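Side-chain contacts in uncharacterized protein (Legionella pneumophila subsp. pneumophila str. Philadelphia 1, PDB 4RXV), which is of unknown function but carries, in this N-terminal part, a RavJ-type peptidase domain of clan CA, consistent with a papain-like cysteine peptidase fold: residues Glu161-Gly166 with Arg196-Ala201; Gln7-Arg12 with Gly111-Asp116; Asp124-Gly129 with Ser149-Pro154. All blocks are in the same frame, centred on the assembly; numbering follows the deposited sequence.

Contact 1 of 3, residues Glu161-Gly166 with Arg196-Ala201; sequences EVFPIG and RSLFPA
Phe-163 holds its ring opposite the backbone N (chi1 -164°) and so turns one face to the loop across from it, while Phe-199, with CG beside its own N (chi1 -55°), sends the far end of its ring straight at that face. The result is a T-shaped, edge-to-face pair: the centroids are 5.0 Å apart and the planes meet at 79°. Phe-199 CZ leads, 3.5 Å above the Phe-163 plane but shifted toward the rim, so it rests over the CG-CD1 side of the ring and not its middle. Phe-199 CE1 follows at 3.6 Å from Phe-163 CD1. Both segments are loops leading toward the outermost strands, 168-170 and 202-206, of the four-stranded antiparallel sheet, and their rings meet on the sheet face away from helix 105-114, where Phe-163 also leans on Leu-143 of strand 136-146. Leu-198 touches both rings. Its CG covers one face of Phe-199, 3.7 Å above the centre, and its CD2 comes obliquely to Phe-163 CZ at 4.3 Å. No hydrogen bond crosses between the loops. Beside the rings, the carbonyl O of Leu-198 accepts a hydrogen bond from Ser-130 OG, and just past Phe-199 the chain turns through a cis peptide into Pro-200.

Contact 2 of 3, residues Gln7-Arg12 with Gly111-Asp116; sequences QQIQER and GVLLDD
Arg-12 spreads its guanidinium over Val-112, whose CG1 methyl lies 3.6 Å from Arg-12 CZ, directly over the centre of the flat group. The two side chains come from opposite directions. With CG anti to the backbone N (chi1 172°), Arg-12 CG lies 3.8 Å from Val-112 CG1, and the bend at chi2 (64°) then turns CD and the guanidinium so that its face lies over the same methyl. The polar rim is held separately: NH1 forms a salt bridge with Glu-16, just past the end of helix 6-14, and NE donates to a water at 2.9 Å. That water in turn donates to the carbonyl O of Val-112, 2.8 Å away. The carboxylates of Asp-115, taken up by the backbone N atoms of Gln-220 and Leu-221, and of Asp-116, the N-cap of helix 117-122, lie too far off for a salt bridge and may add at most a weak attraction. Deeper in, Ile-9 crosses Leu-113 at about a right angle, with Ile-9 CG2 3.7 Å from Leu-113 CD2. Ile-119 and Leu-144 of strand 136-146 each touch both residues, so this seam between helices 6-14 and 105-114 is closed by a third helix and by the antiparallel sheet.

Contact 3 of 3, residues Asp124-Gly129 with Ser149-Pro154; sequences DVAVIG and SRLPQP
The carboxylate of Asp-124 is the flat side-chain group here, and what approaches it across the contact is the carbonyl O of Ser-149, beyond the OD2 end and well off the carboxylate plane. At 4.1 Å from OD2 to that O, two acceptors face each other without a bond. The other oxygen, OD1, has its charge partner in Lys-147, two residues before Ser-149, and Ser-149 OG is tied to the carbonyl of Pro-146. Two residues on along each chain the contact turns apolar: the CB of Ala-126 points to the loop and meets Leu-151 CD1 at 3.7 Å. That CD1 stands anti to CA (chi2 177°), the leucine methyl furthest from the loop backbone. Val-203 of the neighbouring strand and Pro-164 also touch Leu-151, while its backbone N donates to Gln-206 OE1. The loop thus lies across the sheet, on the face turned away from helix 105-114. Between these two segments the Ala-126/Leu-151 pair is the only apolar contact, and no hydrogen bond links them; any repulsion between the facing oxygens would be slight at their distance, and the salt bridge of OD1 to Lys-147 may help to balance the carboxylate's charge.

Contacts 1 and 3 adjoin, their centres about 10 Å apart, and both cover the same face of the antiparallel sheet: Pro-164 lies against Leu-151 and Ser-149, while Ala-201 packs on Ile-128. Contact 2 belongs to the helical side; Leu-114 meets Val-125 there, so strand 123-133 has helix on one face and loops on the other. Contacts 2 and 3 are buried, with three of four touching residues buried in each; contact 1 is only partly buried. Their chemistry differs: aromatic edge-to-face in contact 1, an aliphatic pair, a guanidinium face laid over a valine methyl and a bridging water in contact 2, and a lone methyl contact beside a charged strand end in contact 3.

Contact 1 of 3, residues Glu161-Gly166 with Arg196-Ala201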
loop_
_atom_site.group_PDB
_atom_site.type_symbol
_atom_site.label_atom_id
_atom_site.label_comp_id
_atom_site.label_asym_id
_atom_site.label_seq_id
_atom_site.Cartn_x
_atom_site.Cartn_y
_atom_site.Cartn_z
ATOM N N GLU A 161 16.296 6.384 -14.029
ATOM C CA GLU A 161 16.368 6.593 -15.478
ATOM C C GLU A 161 15.468 5.633 -16.259
ATOM O O GLU A 161 15.313 5.786 -17.467
ATOM C CB GLU A 161 17.813 6.551 -16.002
ATOM C CG GLU A 161 18.446 5.183 -16.036
ATOM C CD GLU A 161 19.027 4.767 -14.699
ATOM O OE1 GLU A 161 19.758 3.752 -14.667
ATOM O OE2 GLU A 161 18.763 5.450 -13.685
ATOM N N VAL A 162 14.877 4.655 -15.572
ATOM C CA VAL A 162 13.881 3.779 -16.203
ATOM C C VAL A 162 12.530 3.859 -15.460
ATOM O O VAL A 162 11.726 2.936 -15.505
ATOM C CB VAL A 162 14.410 2.310 -16.358
ATOM C CG1 VAL A 162 15.596 2.273 -17.325
ATOM C CG2 VAL A 162 14.811 1.696 -15.037
ATOM N N PHE A 163 12.280 4.999 -14.809
ATOM C CA PHE A 163 11.026 5.272 -14.077
ATOM C C PHE A 163 10.178 6.214 -14.949
ATOM O O PHE A 163 10.558 7.363 -15.160
ATOM C CB PHE A 163 11.391 5.940 -12.762
ATOM C CG PHE A 163 10.303 5.963 -11.716
ATOM C CD1 PHE A 163 9.909 4.821 -11.061
ATOM C CD2 PHE A 163 9.760 7.166 -11.304
ATOM C CE1 PHE A 163 8.961 4.874 -10.058
ATOM C CE2 PHE A 163 8.816 7.215 -10.280
ATOM C CZ PHE A 163 8.438 6.084 -9.658
ATOM N N PRO A 164 9.031 5.739 -15.471
ATOM C CA PRO A 164 8.320 6.533 -16.478
ATOM C C PRO A 164 7.823 7.880 -15.989
ATOM O O PRO A 164 7.427 7.998 -14.824
ATOM C CB PRO A 164 7.124 5.651 -16.830
ATOM C CG PRO A 164 7.589 4.280 -16.551
ATOM C CD PRO A 164 8.455 4.392 -15.344
ATOM N N ILE A 165 7.810 8.852 -16.901
ATOM C CA ILE A 165 7.161 10.133 -16.674
ATOM C C ILE A 165 5.719 9.869 -16.306
ATOM O O ILE A 165 5.040 9.086 -16.960
ATOM C CB ILE A 165 7.182 11.033 -17.959
ATOM C CG1 ILE A 165 8.608 11.425 -18.326
ATOM C CG2 ILE A 165 6.340 12.297 -17.770
ATOM C CD1 ILE A 165 8.738 12.087 -19.695
ATOM N N GLY A 166 5.244 10.509 -15.251
ATOM C CA GLY A 166 3.852 10.382 -14.879
ATOM C C GLY A 166 3.577 9.262 -13.886
ATOM O O GLY A 166 2.440 9.058 -13.490
ATOM N N ARG A 196 14.375 9.213 -0.986
ATOM C CA ARG A 196 15.792 8.887 -1.095
ATOM C C ARG A 196 16.099 7.395 -0.961
ATOM O O ARG A 196 17.233 6.984 -1.190
ATOM C CB ARG A 196 16.611 9.691 -0.093
ATOM C CG ARG A 196 16.470 11.176 -0.283
ATOM C CD ARG A 196 17.122 11.655 -1.569
ATOM N NE ARG A 196 16.826 13.063 -1.816
ATOM C CZ ARG A 196 16.088 13.538 -2.822
ATOM N NH1 ARG A 196 15.567 12.728 -3.740
ATOM N NH2 ARG A 196 15.880 14.845 -2.921
ATOM N N SER A 197 15.107 6.602 -0.576
ATOM C CA SER A 197 15.268 5.160 -0.510
ATOM C C SER A 197 14.443 4.448 -1.571
ATOM O O SER A 197 14.408 3.225 -1.595
ATOM C CB SER A 197 14.866 4.647 0.862
ATOM O OG SER A 197 13.491 4.820 1.079
ATOM N N LEU A 198 13.792 5.209 -2.449
ATOM C CA LEU A 198 12.931 4.630 -3.486
ATOM C C LEU A 198 13.713 3.713 -4.416
ATOM O O LEU A 198 13.306 2.587 -4.679
ATOM C CB LEU A 198 12.264 5.767 -4.269
ATOM C CG LEU A 198 11.379 5.402 -5.463
ATOM C CD1 LEU A 198 10.283 4.459 -5.054
ATOM C CD2 LEU A 198 10.807 6.659 -6.075
ATOM N N PHE A 199 14.850 4.198 -4.891
ATOM C CA PHE A 199 15.710 3.450 -5.816
ATOM C C PHE A 199 17.004 3.045 -5.110
ATOM O O PHE A 199 17.505 3.798 -4.264
ATOM C CB PHE A 199 16.055 4.295 -7.045
ATOM C CG PHE A 199 14.864 4.831 -7.764
ATOM C CD1 PHE A 199 13.941 3.991 -8.343
ATOM C CD2 PHE A 199 14.651 6.194 -7.827
ATOM C CE1 PHE A 199 12.832 4.496 -8.973
ATOM C CE2 PHE A 199 13.552 6.699 -8.471
ATOM C CZ PHE A 199 12.646 5.851 -9.060
ATOM N N PRO A 200 17.579 1.880 -5.467
ATOM C CA PRO A 200 17.099 0.925 -6.472
ATOM C C PRO A 200 15.946 0.087 -5.942
ATOM O O PRO A 200 15.788 -0.118 -4.729
ATOM C CB PRO A 200 18.319 0.041 -6.714
ATOM C CG PRO A 200 19.018 0.052 -5.414
ATOM C CD PRO A 200 18.870 1.456 -4.908
ATOM N N ALA A 201 15.145 -0.413 -6.873
ATOM C CA ALA A 201 13.984 -1.223 -6.545
ATOM C C ALA A 201 13.928 -2.432 -7.455
ATOM O O ALA A 201 14.646 -2.494 -8.457
ATOM C CB ALA A 201 12.691 -0.387 -6.663
#

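Contact 2 of 3, residues Gln7-Arg12 with Gly111-Asp116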
loop_
_atom_site.group_PDB
_atom_site.type_symbol
_atom_site.label_atom_id
_atom_site.label_comp_id
_atom_site.label_asym_id
_atom_site.label_seq_id
_atom_site.Cartn_x
_atom_site.Cartn_y
_atom_site.Cartn_z
ATOM N N GLN A 7 -6.069 13.523 -8.125
ATOM C CA GLN A 7 -6.837 13.921 -6.941
ATOM C C GLN A 7 -7.905 12.892 -6.572
ATOM O O GLN A 7 -8.104 12.606 -5.390
ATOM C CB GLN A 7 -7.505 15.287 -7.158
ATOM C CG GLN A 7 -8.394 15.716 -5.989
ATOM C CD GLN A 7 -9.156 16.991 -6.270
ATOM O OE1 GLN A 7 -10.079 17.006 -7.082
ATOM N NE2 GLN A 7 -8.776 18.067 -5.593
ATOM N N GLN A 8 -8.633 12.378 -7.569
ATOM C CA GLN A 8 -9.686 11.393 -7.295
ATOM C C GLN A 8 -9.103 10.050 -6.866
ATOM O O GLN A 8 -9.712 9.357 -6.076
ATOM C CB GLN A 8 -10.632 11.209 -8.485
ATOM C CG GLN A 8 -11.789 12.221 -8.537
ATOM C CD GLN A 8 -11.311 13.642 -8.596
ATOM O OE1 GLN A 8 -10.692 14.064 -9.581
ATOM N NE2 GLN A 8 -11.595 14.403 -7.548
ATOM N N ILE A 9 -7.937 9.684 -7.398
ATOM C CA ILE A 9 -7.269 8.455 -6.979
ATOM C C ILE A 9 -6.853 8.609 -5.515
ATOM O O ILE A 9 -7.072 7.708 -4.672
ATOM C CB ILE A 9 -6.067 8.132 -7.874
ATOM C CG1 ILE A 9 -6.527 7.938 -9.321
ATOM C CG2 ILE A 9 -5.343 6.887 -7.352
ATOM C CD1 ILE A 9 -5.396 7.748 -10.300
ATOM N N GLN A 10 -6.270 9.751 -5.181
ATOM C CA GLN A 10 -5.864 10.003 -3.810
ATOM C C GLN A 10 -7.060 9.986 -2.868
ATOM O O GLN A 10 -6.993 9.433 -1.771
ATOM C CB GLN A 10 -5.118 11.331 -3.727
ATOM C CG GLN A 10 -4.611 11.686 -2.352
ATOM C CD GLN A 10 -3.791 12.939 -2.396
ATOM O OE1 GLN A 10 -2.563 12.911 -2.536
ATOM N NE2 GLN A 10 -4.462 14.051 -2.369
ATOM N N GLU A 11 -8.171 10.577 -3.293
ATOM C CA GLU A 11 -9.376 10.568 -2.474
ATOM C C GLU A 11 -9.859 9.142 -2.219
ATOM O O GLU A 11 -10.226 8.810 -1.101
ATOM C CB GLU A 11 -10.473 11.413 -3.107
ATOM C CG GLU A 11 -10.230 12.908 -2.969
ATOM C CD GLU A 11 -10.072 13.362 -1.503
ATOM O OE1 GLU A 11 -10.822 12.835 -0.634
ATOM O OE2 GLU A 11 -9.187 14.228 -1.213
ATOM N N ARG A 12 -9.838 8.290 -3.245
ATOM C CA ARG A 12 -10.237 6.897 -3.087
ATOM C C ARG A 12 -9.336 6.203 -2.042
ATOM O O ARG A 12 -9.817 5.416 -1.230
ATOM C CB ARG A 12 -10.162 6.157 -4.415
ATOM C CG ARG A 12 -10.372 4.649 -4.304
ATOM C CD ARG A 12 -11.776 4.293 -3.818
ATOM N NE ARG A 12 -11.968 2.862 -3.645
ATOM C CZ ARG A 12 -11.762 2.217 -2.512
ATOM N NH1 ARG A 12 -11.308 2.846 -1.443
ATOM N NH2 ARG A 12 -11.995 0.927 -2.462
ATOM N N GLY A 111 -4.704 -3.626 -4.546
ATOM C CA GLY A 111 -6.058 -4.134 -4.712
ATOM C C GLY A 111 -7.080 -3.045 -4.925
ATOM O O GLY A 111 -7.918 -3.148 -5.825
ATOM N N VAL A 112 -7.022 -1.995 -4.115
ATOM C CA VAL A 112 -7.934 -0.864 -4.269
ATOM C C VAL A 112 -7.866 -0.299 -5.686
ATOM O O VAL A 112 -8.887 0.006 -6.295
ATOM C CB VAL A 112 -7.628 0.216 -3.213
ATOM C CG1 VAL A 112 -8.350 1.506 -3.504
ATOM C CG2 VAL A 112 -7.955 -0.298 -1.799
ATOM N N LEU A 113 -6.655 -0.128 -6.187
ATOM C CA LEU A 113 -6.451 0.481 -7.492
ATOM C C LEU A 113 -6.844 -0.446 -8.630
ATOM O O LEU A 113 -7.447 -0.006 -9.602
ATOM C CB LEU A 113 -5.002 0.909 -7.622
ATOM C CG LEU A 113 -4.604 1.960 -6.597
ATOM C CD1 LEU A 113 -3.081 2.083 -6.540
ATOM C CD2 LEU A 113 -5.284 3.275 -6.798
ATOM N N LEU A 114 -6.526 -1.729 -8.517
ATOM C CA LEU A 114 -6.881 -2.720 -9.524
ATOM C C LEU A 114 -8.390 -2.907 -9.606
ATOM O O LEU A 114 -8.900 -3.374 -10.614
ATOM C CB LEU A 114 -6.152 -4.052 -9.253
ATOM C CG LEU A 114 -4.663 -4.028 -9.625
ATOM C CD1 LEU A 114 -3.897 -5.124 -8.941
ATOM C CD2 LEU A 114 -4.473 -4.114 -11.122
ATOM N N ASP A 115 -9.101 -2.604 -8.529
ATOM C CA ASP A 115 -10.543 -2.781 -8.467
ATOM C C ASP A 115 -11.295 -1.621 -9.098
ATOM O O ASP A 115 -12.500 -1.691 -9.191
ATOM C CB ASP A 115 -10.979 -2.927 -7.010
ATOM C CG ASP A 115 -12.398 -3.400 -6.881
ATOM O OD1 ASP A 115 -12.710 -4.465 -7.439
ATOM O OD2 ASP A 115 -13.196 -2.696 -6.228
ATOM N N ASP A 116 -10.594 -0.567 -9.503
ATOM C CA ASP A 116 -11.225 0.640 -10.034
ATOM C C ASP A 116 -11.226 0.646 -11.563
ATOM O O ASP A 116 -10.184 0.621 -12.196
ATOM C CB ASP A 116 -10.475 1.864 -9.509
ATOM C CG ASP A 116 -11.161 3.166 -9.849
ATOM O OD1 ASP A 116 -11.276 3.479 -11.050
ATOM O OD2 ASP A 116 -11.568 3.894 -8.913
HETATM O O HOH W 1 -11.373 1.354 -6.062
#

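Contact 3 of 3, residues Asp124-Gly129 with Ser149-Pro154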
loop_
_atom_site.group_PDB
_atom_site.type_symbol
_atom_site.label_atom_id
_atom_site.label_comp_id
_atom_site.label_asym_id
_atom_site.label_seq_id
_atom_site.Cartn_x
_atom_site.Cartn_y
_atom_site.Cartn_z
ATOM N N ASP A 124 -1.423 1.410 -15.678
ATOM C CA ASP A 124 -1.068 0.065 -15.259
ATOM C C ASP A 124 -0.609 0.132 -13.796
ATOM O O ASP A 124 -0.223 1.197 -13.298
ATOM C CB ASP A 124 0.048 -0.499 -16.146
ATOM C CG ASP A 124 -0.341 -0.605 -17.605
ATOM O OD1 ASP A 124 -1.409 -1.173 -17.888
ATOM O OD2 ASP A 124 0.453 -0.174 -18.478
ATOM N N VAL A 125 -0.667 -1.008 -13.099
ATOM C CA VAL A 125 -0.306 -1.081 -11.686
ATOM C C VAL A 125 0.915 -1.957 -11.563
ATOM O O VAL A 125 1.013 -2.991 -12.227
ATOM C CB VAL A 125 -1.476 -1.639 -10.859
ATOM C CG1 VAL A 125 -1.082 -1.793 -9.400
ATOM C CG2 VAL A 125 -2.673 -0.715 -10.951
ATOM N N ALA A 126 1.855 -1.555 -10.720
ATOM C CA ALA A 126 3.008 -2.390 -10.424
ATOM C C ALA A 126 3.230 -2.418 -8.925
ATOM O O ALA A 126 2.821 -1.501 -8.205
ATOM C CB ALA A 126 4.253 -1.894 -11.130
ATOM N N VAL A 127 3.884 -3.460 -8.458
ATOM C CA VAL A 127 4.307 -3.543 -7.054
ATOM C C VAL A 127 5.792 -3.823 -7.048
ATOM O O VAL A 127 6.266 -4.721 -7.766
ATOM C CB VAL A 127 3.524 -4.628 -6.285
ATOM C CG1 VAL A 127 3.983 -4.684 -4.815
ATOM C CG2 VAL A 127 2.034 -4.367 -6.369
ATOM N N ILE A 128 6.516 -3.034 -6.288
ATOM C CA ILE A 128 7.965 -3.061 -6.268
ATOM C C ILE A 128 8.488 -3.252 -4.853
ATOM O O ILE A 128 7.879 -2.838 -3.867
ATOM C CB ILE A 128 8.576 -1.754 -6.869
ATOM C CG1 ILE A 128 8.352 -0.541 -5.950
ATOM C CG2 ILE A 128 8.013 -1.504 -8.268
ATOM C CD1 ILE A 128 9.021 0.765 -6.445
ATOM N N GLY A 129 9.635 -3.911 -4.768
ATOM C CA GLY A 129 10.409 -3.938 -3.541
ATOM C C GLY A 129 11.377 -2.790 -3.561
ATOM O O GLY A 129 12.110 -2.570 -4.527
ATOM N N SER A 149 3.747 1.739 -20.400
ATOM C CA SER A 149 5.005 1.536 -19.680
ATOM C C SER A 149 5.339 0.062 -19.440
ATOM O O SER A 149 4.460 -0.744 -19.161
ATOM C CB SER A 149 4.960 2.245 -18.323
ATOM O OG SER A 149 4.606 3.610 -18.454
ATOM N N ARG A 150 6.621 -0.279 -19.534
ATOM C CA ARG A 150 7.100 -1.584 -19.099
ATOM C C ARG A 150 8.305 -1.348 -18.217
ATOM O O ARG A 150 9.321 -0.795 -18.658
ATOM C CB ARG A 150 7.499 -2.461 -20.280
ATOM N N LEU A 151 8.194 -1.753 -16.972
ATOM C CA LEU A 151 9.268 -1.556 -16.047
ATOM C C LEU A 151 10.238 -2.698 -16.226
ATOM O O LEU A 151 9.874 -3.750 -16.748
ATOM C CB LEU A 151 8.716 -1.547 -14.625
ATOM C CG LEU A 151 7.675 -0.455 -14.364
ATOM C CD1 LEU A 151 7.151 -0.587 -12.948
ATOM C CD2 LEU A 151 8.234 0.937 -14.614
ATOM N N PRO A 152 11.468 -2.515 -15.767
ATOM C CA PRO A 152 12.422 -3.624 -15.793
ATOM C C PRO A 152 11.932 -4.806 -14.986
ATOM O O PRO A 152 11.300 -4.624 -13.948
ATOM C CB PRO A 152 13.682 -3.016 -15.169
ATOM C CG PRO A 152 13.213 -1.820 -14.422
ATOM C CD PRO A 152 12.007 -1.314 -15.113
ATOM N N GLN A 153 12.276 -6.003 -15.441
ATOM C CA GLN A 153 11.981 -7.233 -14.737
ATOM C C GLN A 153 13.216 -7.753 -14.012
ATOM O O GLN A 153 14.341 -7.588 -14.510
ATOM C CB GLN A 153 11.531 -8.301 -15.724
ATOM C CG GLN A 153 10.266 -7.963 -16.435
ATOM C CD GLN A 153 9.979 -8.988 -17.504
ATOM O OE1 GLN A 153 9.050 -9.784 -17.387
ATOM N NE2 GLN A 153 10.800 -8.993 -18.537
ATOM N N PRO A 154 13.006 -8.418 -12.863
ATOM C CA PRO A 154 14.168 -8.981 -12.175
ATOM C C PRO A 154 14.948 -9.923 -13.100
ATOM O O PRO A 154 14.359 -10.673 -13.868
ATOM C CB PRO A 154 13.540 -9.744 -11.011
ATOM C CG PRO A 154 12.236 -9.001 -10.747
ATOM C CD PRO A 154 11.750 -8.644 -12.126
#